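Local coordinates for protein exonuclease mut-7 homolog (Aedes aegypti, PDB 7JW2) that probably trims the 3' ends of Argonaute1-bound microRNAs as a magnesium-dependent 3'-5' exoribonuclease, represented here by its exonuclease domain, at residues 77-82 with 108-113; 36-41 with 101-106; 16-21 with 69-74. All blocks are in the same frame, centred on the assembly; numbering follows the deposited sequence.

Contact 1: residues 77-82 with 108-113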
loop_
_atom_site.group_PDB
_atom_site.type_symbol
_atom_site.label_atom_id
_atom_site.label_comp_id
_atom_site.label_asym_id
_atom_site.label_seq_id
_atom_site.Cartn_x
_atom_site.Cartn_y
_atom_site.Cartn_z
ATOM N N ALA A 77 9.824 -2.751 -5.510
ATOM C CA ALA A 77 10.393 -1.414 -5.527
ATOM C C ALA A 77 9.722 -0.523 -4.491
ATOM O O ALA A 77 10.378 0.337 -3.887
ATOM C CB ALA A 77 10.261 -0.821 -6.931
ATOM N N ALA A 78 8.427 -0.725 -4.253
ATOM C CA ALA A 78 7.728 0.088 -3.264
ATOM C C ALA A 78 8.196 -0.244 -1.853
ATOM O O ALA A 78 8.324 0.652 -1.010
ATOM C CB ALA A 78 6.219 -0.103 -3.384
ATOM N N LEU A 79 8.468 -1.516 -1.577
ATOM C CA LEU A 79 8.990 -1.892 -0.268
ATOM C C LEU A 79 10.401 -1.353 -0.069
ATOM O O LEU A 79 10.738 -0.839 1.010
ATOM C CB LEU A 79 8.969 -3.415 -0.118
ATOM C CG LEU A 79 9.479 -3.960 1.218
ATOM C CD1 LEU A 79 8.625 -3.424 2.359
ATOM C CD2 LEU A 79 9.476 -5.478 1.196
ATOM N N ALA A 80 11.245 -1.454 -1.092
ATOM C CA ALA A 80 12.591 -0.912 -0.967
ATOM C C ALA A 80 12.556 0.597 -0.750
ATOM O O ALA A 80 13.248 1.126 0.130
ATOM C CB ALA A 80 13.428 -1.274 -2.194
ATOM N N LYS A 81 11.714 1.305 -1.497
ATOM C CA LYS A 81 11.734 2.760 -1.405
ATOM C C LYS A 81 11.159 3.257 -0.086
ATOM O O LYS A 81 11.666 4.231 0.489
ATOM C CB LYS A 81 10.960 3.357 -2.570
ATOM C CG LYS A 81 10.656 4.828 -2.394
ATOM C CD LYS A 81 10.040 5.360 -3.645
ATOM C CE LYS A 81 9.947 6.863 -3.616
ATOM N NZ LYS A 81 8.981 7.239 -4.670
ATOM N N ASN A 82 10.084 2.640 0.398
ATOM C CA ASN A 82 9.339 3.209 1.511
ATOM C C ASN A 82 9.731 2.628 2.860
ATOM O O ASN A 82 9.245 3.120 3.892
ATOM C CB ASN A 82 7.841 3.052 1.269
ATOM C CG ASN A 82 7.358 3.954 0.161
ATOM O OD1 ASN A 82 7.282 5.169 0.337
ATOM N ND2 ASN A 82 7.058 3.376 -0.999
ATOM N N PRO A 108 15.607 -9.613 -7.667
ATOM C CA PRO A 108 16.418 -8.462 -8.094
ATOM C C PRO A 108 15.718 -7.116 -7.977
ATOM O O PRO A 108 16.407 -6.105 -7.797
ATOM C CB PRO A 108 16.758 -8.802 -9.552
ATOM C CG PRO A 108 16.682 -10.308 -9.603
ATOM C CD PRO A 108 15.523 -10.649 -8.713
ATOM N N SER A 109 14.381 -7.070 -8.066
ATOM C CA SER A 109 13.665 -5.801 -7.929
ATOM C C SER A 109 13.646 -5.283 -6.496
ATOM O O SER A 109 13.398 -4.095 -6.289
ATOM C CB SER A 109 12.230 -5.954 -8.426
ATOM O OG SER A 109 12.212 -6.311 -9.791
ATOM N N PHE A 110 13.896 -6.149 -5.505
ATOM C CA PHE A 110 13.973 -5.749 -4.099
ATOM C C PHE A 110 15.403 -5.293 -3.857
ATOM O O PHE A 110 16.230 -5.990 -3.261
ATOM C CB PHE A 110 13.566 -6.903 -3.185
ATOM C CG PHE A 110 13.517 -6.537 -1.724
ATOM C CD1 PHE A 110 12.930 -5.357 -1.305
ATOM C CD2 PHE A 110 14.089 -7.371 -0.766
ATOM C CE1 PHE A 110 12.898 -5.011 0.041
ATOM C CE2 PHE A 110 14.048 -7.029 0.583
ATOM C CZ PHE A 110 13.454 -5.848 0.981
ATOM N N ASN A 111 15.686 -4.087 -4.342
ATOM C CA ASN A 111 17.048 -3.592 -4.504
ATOM C C ASN A 111 17.420 -2.756 -3.282
ATOM O O ASN A 111 17.322 -1.535 -3.282
ATOM C CB ASN A 111 17.134 -2.794 -5.805
ATOM C CG ASN A 111 18.491 -2.189 -6.041
ATOM O OD1 ASN A 111 19.506 -2.870 -5.953
ATOM N ND2 ASN A 111 18.516 -0.903 -6.364
ATOM N N VAL A 112 17.859 -3.442 -2.226
ATOM C CA VAL A 112 18.223 -2.775 -0.974
ATOM C C VAL A 112 19.656 -2.269 -1.059
ATOM O O VAL A 112 20.569 -3.019 -1.431
ATOM C CB VAL A 112 18.052 -3.722 0.225
ATOM C CG1 VAL A 112 18.505 -3.021 1.501
ATOM C CG2 VAL A 112 16.604 -4.188 0.349
ATOM N N MET A 113 19.856 -1.004 -0.684
ATOM C CA MET A 113 21.173 -0.373 -0.678
ATOM C C MET A 113 21.837 -0.548 0.688
ATOM O O MET A 113 21.360 -0.017 1.696
ATOM C CB MET A 113 21.062 1.111 -1.037
ATOM C CG MET A 113 20.150 1.400 -2.242
ATOM S SD MET A 113 19.752 3.151 -2.514
ATOM C CE MET A 113 18.933 3.077 -4.104
#
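Between Ala77, which meets the loop of Ser109 by its backbone, and Ala80, whose methyl faces it, the carbonyl oxygen Ala78 O is gripped twice by one residue. It takes the helical bond from Asn82 N and a second from the side chain, Asn82 ND2 to Ala78 O at 3.0 Å and 149°, the amide reaching back tilted out of the carbonyl plane. An asparagine suits this place because its other end, Asn82 OD1, accepts from Lys18 NZ of the second subunit.

No hydrogen bond crosses the contact itself, which is apolar and centred on the ring of Phe110. With CG trans to the backbone N (chi1 -176°), the ring is carried out to the helix: Ala80 N lies 4.1 Å from Phe110 CE1, at the ring edge near its plane, and Leu79 CD2 meets Phe110 CE1 obliquely at 3.6 Å. Small Ala80 lets the loop come close, its CB 4.1 Å from Asn111 O, an oxygen already bonded to Asn85 ND2. From its own segment, Val112 CG2 sits 3.6 Å above one face of the ring, toward the rim. Two successive inverse gamma turns, centred on Phe110 and Asn111 and closed by weak bonds, fold the loop tightly here.

Phe110 also meets Trp76 and Phe84 of helix 73-84, the latter edge-to-face, and Phe103 of helix 96-106. The loop that follows helix 96-106 thus packs between that helix and helix 73-84, while Leu79 continues the apolar packing to Phe21 and Leu25 of helix 18-28.

Contact 2: residues 36-41 with 101-106. Unlike the reference sequence in segment 36-41: Ala37 (reference Asp).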
loop_
_atom_site.group_PDB
_atom_site.type_symbol
_atom_site.label_atom_id
_atom_site.label_comp_id
_atom_site.label_asym_id
_atom_site.label_seq_id
_atom_site.Cartn_x
_atom_site.Cartn_y
_atom_site.Cartn_z
ATOM N N PHE A 36 14.325 -6.881 10.536
ATOM C CA PHE A 36 14.046 -7.791 9.426
ATOM C C PHE A 36 14.915 -9.035 9.494
ATOM O O PHE A 36 16.025 -9.039 10.046
ATOM C CB PHE A 36 14.177 -7.107 8.045
ATOM C CG PHE A 36 15.582 -6.784 7.616
ATOM C CD1 PHE A 36 16.352 -7.689 6.902
ATOM C CD2 PHE A 36 16.099 -5.526 7.859
ATOM C CE1 PHE A 36 17.644 -7.356 6.490
ATOM C CE2 PHE A 36 17.376 -5.175 7.443
ATOM C CZ PHE A 36 18.152 -6.088 6.758
ATOM N N ALA A 37 14.369 -10.097 8.905
ATOM C CA ALA A 37 15.002 -11.399 8.754
ATOM C C ALA A 37 14.346 -12.084 7.564
ATOM O O ALA A 37 13.375 -11.574 6.992
ATOM C CB ALA A 37 14.866 -12.239 10.028
ATOM N N SER A 38 14.887 -13.246 7.182
ATOM C CA SER A 38 14.344 -13.959 6.034
ATOM C C SER A 38 14.611 -15.445 6.181
ATOM O O SER A 38 15.511 -15.867 6.917
ATOM C CB SER A 38 14.922 -13.428 4.718
ATOM O OG SER A 38 16.313 -13.642 4.624
ATOM N N GLU A 39 13.799 -16.231 5.472
ATOM C CA GLU A 39 13.969 -17.674 5.404
ATOM C C GLU A 39 14.052 -18.095 3.945
ATOM O O GLU A 39 13.312 -17.590 3.093
ATOM C CB GLU A 39 12.820 -18.439 6.100
ATOM C CG GLU A 39 12.481 -17.991 7.526
ATOM C CD GLU A 39 13.670 -17.993 8.460
ATOM O OE1 GLU A 39 13.689 -17.155 9.394
ATOM O OE2 GLU A 39 14.594 -18.826 8.276
ATOM N N TRP A 40 14.917 -19.072 3.677
ATOM C CA TRP A 40 15.243 -19.478 2.321
ATOM C C TRP A 40 14.900 -20.943 2.108
ATOM O O TRP A 40 14.957 -21.747 3.042
ATOM C CB TRP A 40 16.730 -19.232 2.051
ATOM C CG TRP A 40 17.054 -17.767 2.075
ATOM C CD1 TRP A 40 17.150 -16.967 3.174
ATOM C CD2 TRP A 40 17.283 -16.929 0.942
ATOM N NE1 TRP A 40 17.441 -15.675 2.793
ATOM C CE2 TRP A 40 17.520 -15.628 1.427
ATOM C CE3 TRP A 40 17.318 -17.154 -0.438
ATOM C CZ2 TRP A 40 17.793 -14.559 0.585
ATOM C CZ3 TRP A 40 17.582 -16.094 -1.273
ATOM C CH2 TRP A 40 17.817 -14.808 -0.757
ATOM N N LYS A 41 14.527 -21.269 0.878
ATOM C CA LYS A 41 14.315 -22.666 0.528
ATOM C C LYS A 41 15.613 -23.448 0.712
ATOM O O LYS A 41 16.690 -22.947 0.370
ATOM C CB LYS A 41 13.860 -22.778 -0.921
ATOM C CG LYS A 41 12.565 -22.089 -1.269
ATOM C CD LYS A 41 12.209 -22.453 -2.704
ATOM C CE LYS A 41 10.955 -21.763 -3.185
ATOM N NZ LYS A 41 10.539 -22.336 -4.505
ATOM N N SER A 101 22.880 -9.358 -0.191
ATOM C CA SER A 101 23.572 -9.753 -1.415
ATOM C C SER A 101 22.811 -10.850 -2.145
ATOM O O SER A 101 22.697 -10.830 -3.378
ATOM C CB SER A 101 24.993 -10.207 -1.092
ATOM O OG SER A 101 25.654 -9.219 -0.324
ATOM N N MET A 102 22.260 -11.804 -1.395
ATOM C CA MET A 102 21.518 -12.891 -2.019
ATOM C C MET A 102 20.201 -12.410 -2.626
ATOM O O MET A 102 19.766 -12.952 -3.647
ATOM C CB MET A 102 21.271 -13.995 -0.998
ATOM C CG MET A 102 20.958 -15.343 -1.612
ATOM S SD MET A 102 21.003 -16.676 -0.384
ATOM C CE MET A 102 22.754 -16.721 -0.025
ATOM N N PHE A 103 19.548 -11.410 -2.015
ATOM C CA PHE A 103 18.350 -10.826 -2.623
ATOM C C PHE A 103 18.637 -10.296 -4.021
ATOM O O PHE A 103 17.764 -10.331 -4.895
ATOM C CB PHE A 103 17.789 -9.668 -1.787
ATOM C CG PHE A 103 17.162 -10.068 -0.476
ATOM C CD1 PHE A 103 16.521 -11.285 -0.317
ATOM C CD2 PHE A 103 17.189 -9.190 0.596
ATOM C CE1 PHE A 103 15.944 -11.623 0.910
ATOM C CE2 PHE A 103 16.614 -9.517 1.813
ATOM C CZ PHE A 103 16.004 -10.744 1.976
ATOM N N GLN A 104 19.836 -9.741 -4.245
ATOM C CA GLN A 104 20.088 -9.112 -5.539
ATOM C C GLN A 104 19.975 -10.119 -6.670
ATOM O O GLN A 104 19.660 -9.748 -7.806
ATOM C CB GLN A 104 21.458 -8.428 -5.563
ATOM C CG GLN A 104 21.775 -7.546 -4.348
ATOM C CD GLN A 104 20.920 -6.280 -4.222
ATOM O OE1 GLN A 104 20.028 -6.012 -5.034
ATOM N NE2 GLN A 104 21.205 -5.485 -3.193
ATOM N N LYS A 105 20.193 -11.400 -6.377
ATOM C CA LYS A 105 20.087 -12.436 -7.387
ATOM C C LYS A 105 18.752 -13.162 -7.334
ATOM O O LYS A 105 18.205 -13.508 -8.382
ATOM C CB LYS A 105 21.238 -13.449 -7.244
ATOM C CG LYS A 105 22.640 -12.894 -6.833
ATOM C CD LYS A 105 22.978 -11.459 -7.297
ATOM C CE LYS A 105 24.403 -11.025 -6.970
ATOM N NZ LYS A 105 24.436 -9.536 -6.751
ATOM N N ALA A 106 18.193 -13.360 -6.137
ATOM C CA ALA A 106 16.946 -14.102 -6.004
ATOM C C ALA A 106 15.716 -13.226 -6.220
ATOM O O ALA A 106 14.690 -13.705 -6.716
ATOM C CB ALA A 106 16.880 -14.756 -4.620
#
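The indole of Trp40 has Met102 over one face and Ala106 at an edge. Met102 SD stands 3.6 Å from the centroid of the six-membered ring, only 11° off its normal, a Met-aromatic contact. With CG opposite the backbone N (chi1 -160°) and a straight chi2, the methionine carries its sulfur over the ring, and Met102 CG itself lies 3.3 Å from Trp40 CH2. The methyl Ala106 CB comes near the ring plane, 3.7 Å from Trp40 CZ3, a small group that suits this place beside the indole. The Phe103 ring is nearly parallel to the indole (19°) but so offset that little of one ring lies over the other, and Phe103 CE1 meets Trp40 CZ2 at 3.5 Å.

Polar groups fix the indole's rotation: Trp40 NE1 donates to Ser38 OG at 3.0 Å, the oxygen lying off the indole plane, and also bonds Asp99 OD1, while Ser38 OG has Asp99 OD2 as a further partner.

The natural Asp-Ser-Glu of this strand is consistent with the Asp-x-Glu signature of DEDD exonucleases; here Ala37 replaces the aspartate. Helix 96-106 lies over strand 33-40, which runs between strands 50-56 and 90-93, and Val50 touches both Trp40 and Phe103.

Contact 3: residues 16-21 with 69-74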
loop_
_atom_site.group_PDB
_atom_site.type_symbol
_atom_site.label_atom_id
_atom_site.label_comp_id
_atom_site.label_asym_id
_atom_site.label_seq_id
_atom_site.Cartn_x
_atom_site.Cartn_y
_atom_site.Cartn_z
ATOM N N ASP A 16 0.160 -12.809 2.173
ATOM C CA ASP A 16 0.136 -13.780 1.083
ATOM C C ASP A 16 -0.743 -13.311 -0.066
ATOM O O ASP A 16 -1.181 -14.124 -0.891
ATOM C CB ASP A 16 -0.312 -15.164 1.581
ATOM C CG ASP A 16 -1.678 -15.149 2.239
ATOM O OD1 ASP A 16 -2.324 -14.084 2.292
ATOM O OD2 ASP A 16 -2.113 -16.221 2.726
ATOM N N SER A 17 -0.986 -12.009 -0.149
ATOM C CA SER A 17 -1.850 -11.437 -1.168
ATOM C C SER A 17 -1.488 -9.963 -1.300
ATOM O O SER A 17 -0.869 -9.371 -0.403
ATOM C CB SER A 17 -3.323 -11.612 -0.805
ATOM O OG SER A 17 -3.690 -10.755 0.257
ATOM N N LYS A 18 -1.895 -9.365 -2.419
ATOM C CA LYS A 18 -1.493 -7.991 -2.687
ATOM C C LYS A 18 -2.161 -7.030 -1.719
ATOM O O LYS A 18 -1.516 -6.080 -1.257
ATOM C CB LYS A 18 -1.782 -7.617 -4.146
ATOM C CG LYS A 18 -0.466 -7.370 -4.893
ATOM C CD LYS A 18 -0.539 -7.444 -6.412
ATOM C CE LYS A 18 0.698 -8.179 -6.924
ATOM N NZ LYS A 18 1.322 -7.582 -8.121
ATOM N N ASP A 19 -3.425 -7.268 -1.353
ATOM C CA ASP A 19 -4.070 -6.401 -0.372
ATOM C C ASP A 19 -3.347 -6.443 0.963
ATOM O O ASP A 19 -3.198 -5.411 1.617
ATOM C CB ASP A 19 -5.542 -6.776 -0.189
ATOM C CG ASP A 19 -5.767 -8.236 0.171
ATOM O OD1 ASP A 19 -6.270 -8.516 1.275
ATOM O OD2 ASP A 19 -5.442 -9.086 -0.653
ATOM N N LYS A 20 -2.870 -7.615 1.380
ATOM C CA LYS A 20 -2.160 -7.717 2.649
ATOM C C LYS A 20 -0.802 -7.036 2.578
ATOM O O LYS A 20 -0.356 -6.445 3.569
ATOM C CB LYS A 20 -2.010 -9.191 3.053
ATOM C CG LYS A 20 -3.328 -9.829 3.457
ATOM C CD LYS A 20 -3.189 -11.323 3.700
ATOM C CE LYS A 20 -4.569 -11.967 3.812
ATOM N NZ LYS A 20 -4.469 -13.448 3.739
ATOM N N PHE A 21 -0.148 -7.095 1.416
ATOM C CA PHE A 21 1.135 -6.425 1.224
ATOM C C PHE A 21 0.997 -4.908 1.367
ATOM O O PHE A 21 1.802 -4.254 2.052
ATOM C CB PHE A 21 1.683 -6.808 -0.151
ATOM C CG PHE A 21 3.011 -6.207 -0.479
ATOM C CD1 PHE A 21 3.085 -5.052 -1.239
ATOM C CD2 PHE A 21 4.188 -6.816 -0.074
ATOM C CE1 PHE A 21 4.314 -4.502 -1.563
ATOM C CE2 PHE A 21 5.417 -6.264 -0.399
ATOM C CZ PHE A 21 5.476 -5.113 -1.141
ATOM N N SER A 69 2.766 -15.149 -2.786
ATOM C CA SER A 69 2.216 -13.807 -2.964
ATOM C C SER A 69 2.238 -13.332 -4.416
ATOM O O SER A 69 1.418 -12.485 -4.786
ATOM C CB SER A 69 2.995 -12.817 -2.104
ATOM O OG SER A 69 2.633 -12.941 -0.745
ATOM N N GLN A 70 3.194 -13.793 -5.225
ATOM C CA GLN A 70 3.271 -13.392 -6.641
ATOM C C GLN A 70 3.457 -11.878 -6.801
ATOM O O GLN A 70 2.819 -11.231 -7.634
ATOM C CB GLN A 70 2.041 -13.872 -7.418
ATOM C CG GLN A 70 1.787 -15.375 -7.336
ATOM C CD GLN A 70 0.602 -15.809 -8.180
ATOM O OE1 GLN A 70 0.702 -15.903 -9.404
ATOM N NE2 GLN A 70 -0.529 -16.071 -7.529
ATOM N N LEU A 71 4.363 -11.312 -6.016
ATOM C CA LEU A 71 4.663 -9.888 -6.088
ATOM C C LEU A 71 5.510 -9.567 -7.321
ATOM O O LEU A 71 6.328 -10.375 -7.769
ATOM C CB LEU A 71 5.380 -9.463 -4.810
ATOM C CG LEU A 71 4.502 -9.647 -3.568
ATOM C CD1 LEU A 71 5.356 -9.679 -2.301
ATOM C CD2 LEU A 71 3.461 -8.550 -3.476
ATOM N N GLU A 72 5.308 -8.376 -7.865
ATOM C CA GLU A 72 5.908 -7.919 -9.113
ATOM C C GLU A 72 6.943 -6.827 -8.854
ATOM O O GLU A 72 7.068 -6.339 -7.726
ATOM C CB GLU A 72 4.806 -7.415 -10.051
ATOM C CG GLU A 72 4.055 -8.563 -10.697
ATOM C CD GLU A 72 2.636 -8.203 -11.014
ATOM O OE1 GLU A 72 2.402 -7.636 -12.097
ATOM O OE2 GLU A 72 1.757 -8.475 -10.170
ATOM N N PRO A 73 7.733 -6.433 -9.871
ATOM C CA PRO A 73 8.787 -5.430 -9.620
ATOM C C PRO A 73 8.296 -4.159 -8.948
ATOM O O PRO A 73 9.000 -3.653 -8.073
ATOM C CB PRO A 73 9.340 -5.159 -11.025
ATOM C CG PRO A 73 9.187 -6.464 -11.713
ATOM C CD PRO A 73 7.839 -6.975 -11.243
ATOM N N LEU A 74 7.108 -3.648 -9.302
ATOM C CA LEU A 74 6.593 -2.445 -8.648
ATOM C C LEU A 74 6.408 -2.669 -7.150
ATOM O O LEU A 74 6.681 -1.769 -6.348
ATOM C CB LEU A 74 5.272 -2.022 -9.298
ATOM C CG LEU A 74 4.456 -0.841 -8.742
ATOM C CD1 LEU A 74 3.615 -1.191 -7.516
ATOM C CD2 LEU A 74 5.342 0.332 -8.467
HETATM O O HOH W 1 1.669 -10.430 -0.558
#
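Phe21 and Leu71 meet with the leucine laid over the ring: Leu71 CD2 stands 4.0 Å from the centroid of the Phe21 ring, 19° off its normal, in a CH-pi contact. Leu71 CD1 lies over the same face, 3.8 Å from Phe21 CD2, so both methyls rest on one side of the ring. A chi1 of -179° points the Phe21 ring away from its own backbone N, toward the loop.

The long side chains of Lys18 and Glu72 cross at about a right angle. Their charged ends are too close to trust: Lys18 NZ is modelled in a salt bridge with Asp75, its place uncertain, and Glu72 OE1 forms one with Lys81 of the second subunit.

Ser69 OG, hydrogen-bonded to Asp65 O, lies 3.2 Å from Asp16 CA. A water donates to Ser69 OG at 2.7 Å and, weakly, to Ser17 O, bridging the two segments. Lys20 NZ forms a salt bridge on the syn side of Asp16 OD1 at 2.7 Å.

Ser17, a small hydroxyl residue, is the N-cap of helix 18-28, its OG accepting a weak bond from Lys20 N; Glu72 is the N-cap of helix 73-84, where Asp75 OD2 accepts from Glu72 N, as in one half of a capping box.

From the N terminus, the chain leaves strand 12-15 and opens contact 3 at the start of helix 18-28. Strand 33-40 then opens contact 2, and the antiparallel strands 50-56 and 61-65 follow before segment 69-74 closes contact 3. Helix 73-84 next opens contact 1, helix 96-106 closes contact 2, and the loop behind it closes contact 1. Contact 2 therefore crosses both others, whereas contacts 3 and 1 lie in series. In space contact 1 touches both others. Contact 2 ties helix 96-106 to the mixed sheet of this RNase H-like domain, contact 3 joins the starts of helices 18-28 and 73-84, and contact 1 fastens the loop after helix 96-106 to helix 73-84; contacts 1 and 3 reach the second subunit.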